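PDB 2Q7S: N-formylglutamate amidohydrolase from Ralstonia eutropha, which binds a zinc ion and probably acts as a metal-dependent hydrolase of the N-formylglutamate amidohydrolase family. Local coordinates for residues N170-P175 with Q248-R253; S30-T35 with G53-V58. All blocks are in the same frame, centred on the assembly; numbering follows the deposited sequence.

Interaction 1. Residues N170-P175 with Q248-R253. With ZN (zinc ion), chain C.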
ATOM      1  N   ASN A 170      -2.397  -1.425  -5.420  1.00 16.75           N
ATOM      2  CA  ASN A 170      -2.043  -0.940  -4.095  1.00 16.37           C
ATOM      3  C   ASN A 170      -0.992  -1.917  -3.501  1.00 15.73           C
ATOM      4  O   ASN A 170      -1.275  -3.096  -3.296  1.00 18.04           O
ATOM      5  CB  ASN A 170      -3.364  -0.882  -3.272  1.00 16.83           C
ATOM      6  CG  ASN A 170      -3.210  -0.207  -1.941  1.00 20.59           C
ATOM      7  OD1 ASN A 170      -3.348  -0.853  -0.898  1.00 23.52           O
ATOM      8  ND2 ASN A 170      -2.952   1.079  -1.949  1.00 16.10           N
ATOM      9  N   LEU A 171       0.231  -1.442  -3.256  1.00 17.21           N
ATOM     10  CA  LEU A 171       1.372  -2.293  -3.114  1.00 18.39           C
ATOM     11  C   LEU A 171       1.873  -2.318  -1.686  1.00 17.61           C
ATOM     12  O   LEU A 171       2.085  -1.258  -1.100  1.00 15.05           O
ATOM     13  CB  LEU A 171       2.512  -1.774  -4.059  1.00 17.53           C
ATOM     14  CG  LEU A 171       2.144  -1.637  -5.543  1.00 15.80           C
ATOM     15  CD1 LEU A 171       3.292  -1.018  -6.381  1.00 18.13           C
ATOM     16  CD2 LEU A 171       1.708  -2.953  -6.132  1.00 19.53           C
ATOM     17  N   HIS A 172       2.143  -3.527  -1.160  1.00 17.84           N
ATOM     18  CA  HIS A 172       2.526  -3.721   0.236  1.00 14.38           C
ATOM     19  C   HIS A 172       3.516  -4.837   0.407  1.00 14.66           C
ATOM     20  O   HIS A 172       3.791  -5.618  -0.507  1.00 14.45           O
ATOM     21  CB  HIS A 172       1.277  -4.066   1.103  1.00 14.40           C
ATOM     22  CG  HIS A 172       0.270  -2.999   1.090  1.00 19.51           C
ATOM     23  ND1 HIS A 172       0.190  -2.044   2.082  1.00 19.43           N
ATOM     24  CD2 HIS A 172      -0.627  -2.656   0.147  1.00 17.17           C
ATOM     25  CE1 HIS A 172      -0.745  -1.178   1.754  1.00 24.97           C
ATOM     26  NE2 HIS A 172      -1.253  -1.524   0.588  1.00 18.84           N
ATOM     27  N   SER A 173       4.087  -4.859   1.591  1.00 16.57           N
ATOM     28  CA  SER A 173       4.716  -6.066   2.126  1.00 14.96           C
ATOM     29  C   SER A 173       4.215  -6.347   3.543  1.00 16.84           C
ATOM     30  O   SER A 173       3.793  -5.464   4.268  1.00 21.46           O
ATOM     31  CB  SER A 173       6.241  -5.922   2.104  1.00 15.52           C
ATOM     32  OG  SER A 173       6.662  -4.994   3.064  1.00 12.32           O
HETATM   33  N   MSE A 174       4.387  -7.572   3.966  1.00 16.43           N
HETATM   34  CA  MSE A 174       3.849  -8.020   5.211  1.00 16.35           C
HETATM   35  C   MSE A 174       4.884  -8.880   5.955  1.00 17.21           C
HETATM   36  O   MSE A 174       5.721  -9.576   5.319  1.00 21.14           O
HETATM   37  CB  MSE A 174       2.552  -8.796   4.929  1.00 18.56           C
HETATM   38  CG  MSE A 174       2.673  -9.815   3.850  1.00 11.11           C
HETATM   39 SE   MSE A 174       1.076 -10.909   3.615  0.75 14.08          SE
HETATM   40  CE  MSE A 174       2.072 -12.111   2.483  1.00 10.92           C
ATOM     41  N   PRO A 175       4.832  -8.861   7.297  1.00 16.08           N
ATOM     42  CA  PRO A 175       5.715  -9.686   8.096  1.00 16.64           C
ATOM     43  C   PRO A 175       5.320 -11.144   8.082  1.00 19.67           C
ATOM     44  O   PRO A 175       4.176 -11.501   7.741  1.00 21.83           O
ATOM     45  CB  PRO A 175       5.562  -9.087   9.501  1.00 18.36           C
ATOM     46  CG  PRO A 175       4.207  -8.541   9.494  1.00 17.25           C
ATOM     47  CD  PRO A 175       3.954  -8.031   8.131  1.00 18.18           C
ATOM     48  N   GLN A 248      -5.204  -5.005  -4.183  1.00 17.72           N
ATOM     49  CA  GLN A 248      -4.136  -4.830  -3.191  1.00 18.33           C
ATOM     50  C   GLN A 248      -3.188  -6.021  -3.317  1.00 18.69           C
ATOM     51  O   GLN A 248      -3.631  -7.157  -3.364  1.00 15.84           O
ATOM     52  CB  GLN A 248      -4.728  -4.745  -1.799  1.00 17.90           C
ATOM     53  CG  GLN A 248      -3.774  -4.278  -0.740  1.00 18.71           C
ATOM     54  CD  GLN A 248      -4.458  -3.867   0.547  1.00 23.93           C
ATOM     55  OE1 GLN A 248      -5.466  -3.158   0.540  1.00 24.96           O
ATOM     56  NE2 GLN A 248      -3.911  -4.317   1.666  1.00 26.93           N
ATOM     57  N   ILE A 249      -1.888  -5.776  -3.414  1.00 17.11           N
ATOM     58  CA  ILE A 249      -0.887  -6.870  -3.490  1.00 17.99           C
ATOM     59  C   ILE A 249       0.101  -6.810  -2.334  1.00 19.86           C
ATOM     60  O   ILE A 249       0.838  -5.776  -2.165  1.00 13.86           O
ATOM     61  CB  ILE A 249      -0.055  -6.825  -4.820  1.00 19.09           C
ATOM     62  CG1 ILE A 249      -0.991  -6.820  -6.047  1.00 17.84           C
ATOM     63  CG2 ILE A 249       0.939  -7.997  -4.849  1.00 17.10           C
ATOM     64  CD1 ILE A 249      -0.270  -6.915  -7.419  1.00 18.70           C
ATOM     65  N   GLU A 250       0.187  -7.921  -1.591  1.00 19.21           N
ATOM     66  CA  GLU A 250       1.050  -8.000  -0.397  1.00 20.95           C
ATOM     67  C   GLU A 250       2.162  -9.031  -0.574  1.00 19.41           C
ATOM     68  O   GLU A 250       1.887 -10.134  -0.918  1.00 14.32           O
ATOM     69  CB  GLU A 250       0.204  -8.392   0.816  1.00 22.12           C
ATOM     70  CG  GLU A 250      -0.922  -7.453   1.144  1.00 22.94           C
ATOM     71  CD  GLU A 250      -0.644  -6.551   2.299  1.00 21.83           C
ATOM     72  OE1 GLU A 250       0.445  -6.653   2.906  1.00 31.40           O
ATOM     73  OE2 GLU A 250      -1.512  -5.709   2.589  1.00 31.53           O
ATOM     74  N   ILE A 251       3.410  -8.641  -0.321  1.00 19.07           N
ATOM     75  CA  ILE A 251       4.562  -9.491  -0.447  1.00 16.78           C
ATOM     76  C   ILE A 251       5.130  -9.868   0.936  1.00 15.23           C
ATOM     77  O   ILE A 251       5.498  -8.999   1.747  1.00 15.54           O
ATOM     78  CB  ILE A 251       5.671  -8.742  -1.275  1.00 15.52           C
ATOM     79  CG1 ILE A 251       5.153  -8.366  -2.661  1.00 17.80           C
ATOM     80  CG2 ILE A 251       6.942  -9.528  -1.408  1.00 15.77           C
ATOM     81  CD1 ILE A 251       6.167  -7.639  -3.478  1.00 16.37           C
ATOM     82  N   ARG A 252       5.281 -11.165   1.183  1.00 13.21           N
ATOM     83  CA  ARG A 252       5.938 -11.659   2.399  1.00 10.69           C
ATOM     84  C   ARG A 252       7.399 -11.111   2.443  1.00 10.42           C
ATOM     85  O   ARG A 252       8.253 -11.424   1.631  1.00 13.16           O
ATOM     86  CB  ARG A 252       5.918 -13.188   2.417  1.00 12.87           C
ATOM     87  CG  ARG A 252       6.132 -13.874   3.754  1.00 13.53           C
ATOM     88  CD  ARG A 252       5.764 -15.365   3.660  1.00 13.23           C
ATOM     89  NE  ARG A 252       6.601 -16.134   2.728  1.00 17.47           N
ATOM     90  CZ  ARG A 252       7.721 -16.763   3.086  1.00 18.98           C
ATOM     91  NH1 ARG A 252       8.177 -16.677   4.327  1.00 20.04           N
ATOM     92  NH2 ARG A 252       8.396 -17.469   2.204  1.00 19.72           N
ATOM     93  N   ARG A 253       7.672 -10.316   3.453  1.00 14.13           N
ATOM     94  CA  ARG A 253       8.915  -9.566   3.613  1.00 12.76           C
ATOM     95  C   ARG A 253      10.215 -10.339   3.549  1.00 14.32           C
ATOM     96  O   ARG A 253      11.168  -9.822   2.952  1.00 16.74           O
ATOM     97  CB  ARG A 253       8.852  -8.742   4.923  1.00 10.54           C
ATOM     98  CG  ARG A 253       8.069  -7.457   4.755  1.00 11.50           C
ATOM     99  CD  ARG A 253       7.756  -6.817   6.110  1.00 11.89           C
ATOM    100  NE  ARG A 253       6.791  -5.732   6.012  1.00 13.08           N
ATOM    101  CZ  ARG A 253       6.232  -5.182   7.093  1.00  5.32           C
ATOM    102  NH1 ARG A 253       6.593  -5.595   8.284  1.00 12.60           N
ATOM    103  NH2 ARG A 253       5.372  -4.213   6.971  1.00  9.67           N
TER
HETATM  104 ZN    ZN C 400       1.291  -2.032   3.731  1.00 27.23          ZN
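His172 and Glu250 are paired neighbours on parallel strands, and their side chains rise from the same face of the sheet as Asn170 and Gln248. The strands are joined by alternating backbone bonds, such as Ile249 N to Asn170 O at 2.8 Å. Packing is tightest around the His172 ring. Its ND1 binds the zinc at 2.0 Å, while NE2 donates to Asn170 OD1 at 2.7 Å, a partner lying in the ring plane although the donor sits above the amide's carbonyl plane. Imidazole suits this place because it offers a metal ligand and an N-H on one rigid ring. Gln248 NE2 stands over one ring face, offset toward the rim, and donates to the anti lone pair of Glu250 OE2 at 2.9 Å. A bend at chi2 (-103°) turns the Glu250 carboxylate toward His172, which it meets obliquely, Glu250 OE1 lying 3.3 Å from His172 CB. Ser173 points to the opposite face, with Leu171, Ile249 and Ile251; past the strand ends Arg253 runs extended alongside Pro175 and sends NE to Ser173 OG at 3.0 Å, with OG close to the guanidinium plane; Tyr256 OH is a second partner of that hydroxyl. The contact is looser toward Arg252, which is partly exposed: its CB meets the selenomethionine methyl, CE of Met174, at 4.0 Å, and its long chain carries the guanidinium to Asp192 and Asn176. Leu171 and Ile249 also touch only lightly, Leu171 CD2 to Ile249 CB 4.5 Å. Held at both nitrogens, the His172 ring is fixed in rotation, with ND1 held on the zinc and Asn170 acting as its second shell.

Interaction 2. Residues S30-T35 with G53-V58. With ZN (zinc ion), chain C.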
ATOM      1  N   SER A  30       2.478   2.868  -3.499  1.00 14.37           N
ATOM      2  CA  SER A  30       3.177   2.247  -2.369  1.00 12.04           C
ATOM      3  C   SER A  30       2.983   3.253  -1.194  1.00 11.63           C
ATOM      4  O   SER A  30       3.832   4.158  -0.945  1.00 10.66           O
ATOM      5  CB  SER A  30       4.651   1.990  -2.724  1.00 11.54           C
ATOM      6  OG  SER A  30       5.465   1.478  -1.671  1.00 14.00           O
ATOM      7  N   PRO A  31       1.912   3.062  -0.411  1.00  9.91           N
ATOM      8  CA  PRO A  31       1.621   4.010   0.699  1.00  9.86           C
ATOM      9  C   PRO A  31       2.483   3.863   1.965  1.00 12.86           C
ATOM     10  O   PRO A  31       2.462   4.729   2.828  1.00 15.01           O
ATOM     11  CB  PRO A  31       0.160   3.704   1.037  1.00  9.21           C
ATOM     12  CG  PRO A  31      -0.011   2.284   0.634  1.00  5.11           C
ATOM     13  CD  PRO A  31       0.872   2.022  -0.544  1.00 11.26           C
ATOM     14  N   HIS A  32       3.155   2.728   2.098  1.00 13.20           N
ATOM     15  CA  HIS A  32       3.777   2.320   3.320  1.00 12.42           C
ATOM     16  C   HIS A  32       5.272   2.252   3.326  1.00 12.17           C
ATOM     17  O   HIS A  32       5.835   1.879   4.334  1.00 13.38           O
ATOM     18  CB  HIS A  32       3.185   0.987   3.702  1.00 14.97           C
ATOM     19  CG  HIS A  32       1.759   1.090   4.103  1.00 15.87           C
ATOM     20  ND1 HIS A  32       0.929   0.005   4.181  1.00 15.47           N
ATOM     21  CD2 HIS A  32       1.010   2.168   4.447  1.00 10.75           C
ATOM     22  CE1 HIS A  32      -0.273   0.402   4.565  1.00 19.00           C
ATOM     23  NE2 HIS A  32      -0.249   1.710   4.746  1.00 12.82           N
ATOM     24  N   SER A  33       5.897   2.629   2.199  1.00 13.07           N
ATOM     25  CA  SER A  33       7.319   2.501   2.004  1.00 14.68           C
ATOM     26  C   SER A  33       8.143   3.702   2.473  1.00 14.52           C
ATOM     27  O   SER A  33       9.371   3.667   2.372  1.00 18.09           O
ATOM     28  CB  SER A  33       7.663   2.164   0.549  1.00  9.19           C
ATOM     29  OG  SER A  33       7.075   3.051  -0.394  1.00 13.80           O
ATOM     30  N   GLY A  34       7.485   4.728   2.995  1.00 16.84           N
ATOM     31  CA  GLY A  34       8.183   5.903   3.449  1.00 13.11           C
ATOM     32  C   GLY A  34       9.018   5.691   4.687  1.00 12.75           C
ATOM     33  O   GLY A  34       8.551   5.088   5.650  1.00 11.10           O
ATOM     34  N   THR A  35      10.252   6.211   4.658  1.00 16.34           N
ATOM     35  CA  THR A  35      11.229   6.047   5.745  1.00 17.93           C
ATOM     36  C   THR A  35      11.796   7.383   6.272  1.00 17.69           C
ATOM     37  O   THR A  35      12.729   7.384   7.074  1.00 14.99           O
ATOM     38  CB  THR A  35      12.427   5.253   5.276  1.00 18.41           C
ATOM     39  OG1 THR A  35      13.001   5.944   4.168  1.00 20.55           O
ATOM     40  CG2 THR A  35      12.031   3.813   4.869  1.00 19.96           C
ATOM     41  N   GLY A  53       6.427  -1.264  11.252  1.00 25.81           N
ATOM     42  CA  GLY A  53       5.276  -1.059  10.326  1.00 23.75           C
ATOM     43  C   GLY A  53       5.561  -0.525   8.925  1.00 19.95           C
ATOM     44  O   GLY A  53       4.624  -0.236   8.150  1.00 19.92           O
ATOM     45  N   GLU A  54       6.844  -0.348   8.591  1.00 17.13           N
ATOM     46  CA  GLU A  54       7.232   0.039   7.268  1.00 15.70           C
ATOM     47  C   GLU A  54       7.136  -1.142   6.311  1.00 10.44           C
ATOM     48  O   GLU A  54       7.658  -2.215   6.581  1.00  7.90           O
ATOM     49  CB  GLU A  54       8.699   0.452   7.204  1.00 17.31           C
ATOM     50  CG  GLU A  54       9.134   1.602   7.961  1.00 19.76           C
ATOM     51  CD  GLU A  54      10.625   1.832   7.799  1.00 18.11           C
ATOM     52  OE1 GLU A  54      11.310   1.049   7.095  1.00 17.19           O
ATOM     53  OE2 GLU A  54      11.096   2.810   8.379  1.00 22.70           O
ATOM     54  N   ASP A  55       6.496  -0.917   5.192  1.00 10.91           N
ATOM     55  CA  ASP A  55       6.653  -1.775   4.029  1.00 11.30           C
ATOM     56  C   ASP A  55       7.904  -1.351   3.208  1.00 10.12           C
ATOM     57  O   ASP A  55       7.785  -0.905   2.060  1.00  9.15           O
ATOM     58  CB  ASP A  55       5.451  -1.676   3.121  1.00  4.80           C
ATOM     59  CG  ASP A  55       4.195  -2.075   3.783  1.00 18.37           C
ATOM     60  OD1 ASP A  55       4.156  -2.198   5.046  1.00 12.45           O
ATOM     61  OD2 ASP A  55       3.235  -2.161   3.005  1.00 15.41           O
ATOM     62  N   THR A  56       9.064  -1.544   3.823  1.00  9.24           N
ATOM     63  CA  THR A  56      10.342  -1.013   3.307  1.00 12.70           C
ATOM     64  C   THR A  56      10.685  -1.583   1.921  1.00 14.31           C
ATOM     65  O   THR A  56      10.444  -2.780   1.627  1.00 12.64           O
ATOM     66  CB  THR A  56      11.499  -1.292   4.317  1.00 13.26           C
ATOM     67  OG1 THR A  56      10.977  -1.204   5.632  1.00 16.23           O
ATOM     68  CG2 THR A  56      12.683  -0.330   4.160  1.00  9.08           C
ATOM     69  N   HIS A  57      11.228  -0.690   1.081  1.00 14.20           N
ATOM     70  CA  HIS A  57      11.693  -0.976  -0.286  1.00 14.21           C
ATOM     71  C   HIS A  57      10.619  -1.372  -1.310  1.00 11.51           C
ATOM     72  O   HIS A  57      10.966  -1.684  -2.425  1.00  8.78           O
ATOM     73  CB  HIS A  57      12.735  -2.086  -0.286  1.00 15.05           C
ATOM     74  CG  HIS A  57      13.823  -1.916   0.713  1.00  7.85           C
ATOM     75  ND1 HIS A  57      14.620  -0.793   0.754  1.00 13.89           N
ATOM     76  CD2 HIS A  57      14.278  -2.743   1.684  1.00 13.02           C
ATOM     77  CE1 HIS A  57      15.489  -0.913   1.749  1.00 19.22           C
ATOM     78  NE2 HIS A  57      15.315  -2.093   2.315  1.00 16.05           N
ATOM     79  N   VAL A  58       9.338  -1.387  -0.923  1.00 16.00           N
ATOM     80  CA  VAL A  58       8.260  -1.877  -1.825  1.00 16.39           C
ATOM     81  C   VAL A  58       8.165  -1.057  -3.077  1.00 15.45           C
ATOM     82  O   VAL A  58       7.938  -1.566  -4.178  1.00 11.79           O
ATOM     83  CB  VAL A  58       6.867  -1.928  -1.111  1.00 14.85           C
ATOM     84  CG1 VAL A  58       5.749  -1.995  -2.120  1.00  9.45           C
ATOM     85  CG2 VAL A  58       6.861  -3.150  -0.202  1.00 10.19           C
TER
HETATM   86 ZN    ZN C 400       1.291  -2.032   3.731  1.00 27.23          ZN
HETATM   87  O   HOH W   1      11.418   2.081   1.573  1.00 23.99           O
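The His32 ring and the Asp55 carboxylate lie side by side, their planes 86° apart, with Asp55 OD2 at the ring edge, close to the ring plane. Pro31 CG covers the centre of one ring face, 3.9 Å above it. OD2 and His32 ND1 do not bond each other; both bind the zinc, each at 2.1 Å. A histidine serves here because its other nitrogen, NE2, remains available to hydrogen-bond Asp83, which probably orients the ring. Asp55, a short acid, reaches the metal with OD2 while OD1 forms a salt bridge with Arg253. The backbone brings the two ligands together: Asp55 N donates to His32 O at 3.0 Å, from above the carbonyl plane. Asp55 is the centre of an inverse gamma turn and also begins a type II turn ending at Val58, whose third position, His57, has positive phi (66°) and stands at the N-cap position of the helix that follows. Thr56 CG2 lies over the centre of the His57 ring. One water joins the segments, donating to Ser33 O and accepting from His57 N at 2.8 Å. Farther from the metal, Glu54 and Thr35 cross at about a right angle, the methyl CG2 of Thr35 meeting Glu54 OE1 at 3.6 Å; that oxygen accepts from Thr56 OG1 on its anti lone pair, and OE2 reaches Tyr37 and Arg51. At the opposite end, Ser30 OG shares a 2.6 Å hydrogen bond with Ser33 OG and rests against Val58 CG1. Zinc on OD2 and Arg253 on OD1 hold the two oxygens of one carboxylate, which fixes its rotation and would probably polarise it.

In the fold
The centres of interactions 1 and 2 lie about 10 Å apart, and both reach the same zinc ion. Interaction 2 closes first along the chain, in the loops that follow strand 26-30 and precede helix 58-61; interaction 1 comes later, joining strands 166-174 and 244-252. Strand 26-30 lies beside 166-174 in the seven-stranded mixed sheet, so the loop carrying His32 leaves the sheet next to His172. Asp55 completes the three-residue site and meets interaction 1 directly, through a probable hydrogen bond from Ser173 N to its OD2. The site thus draws on a strand and two loops, consistent with a metal-dependent hydrolase of the ZnExoPePases clan.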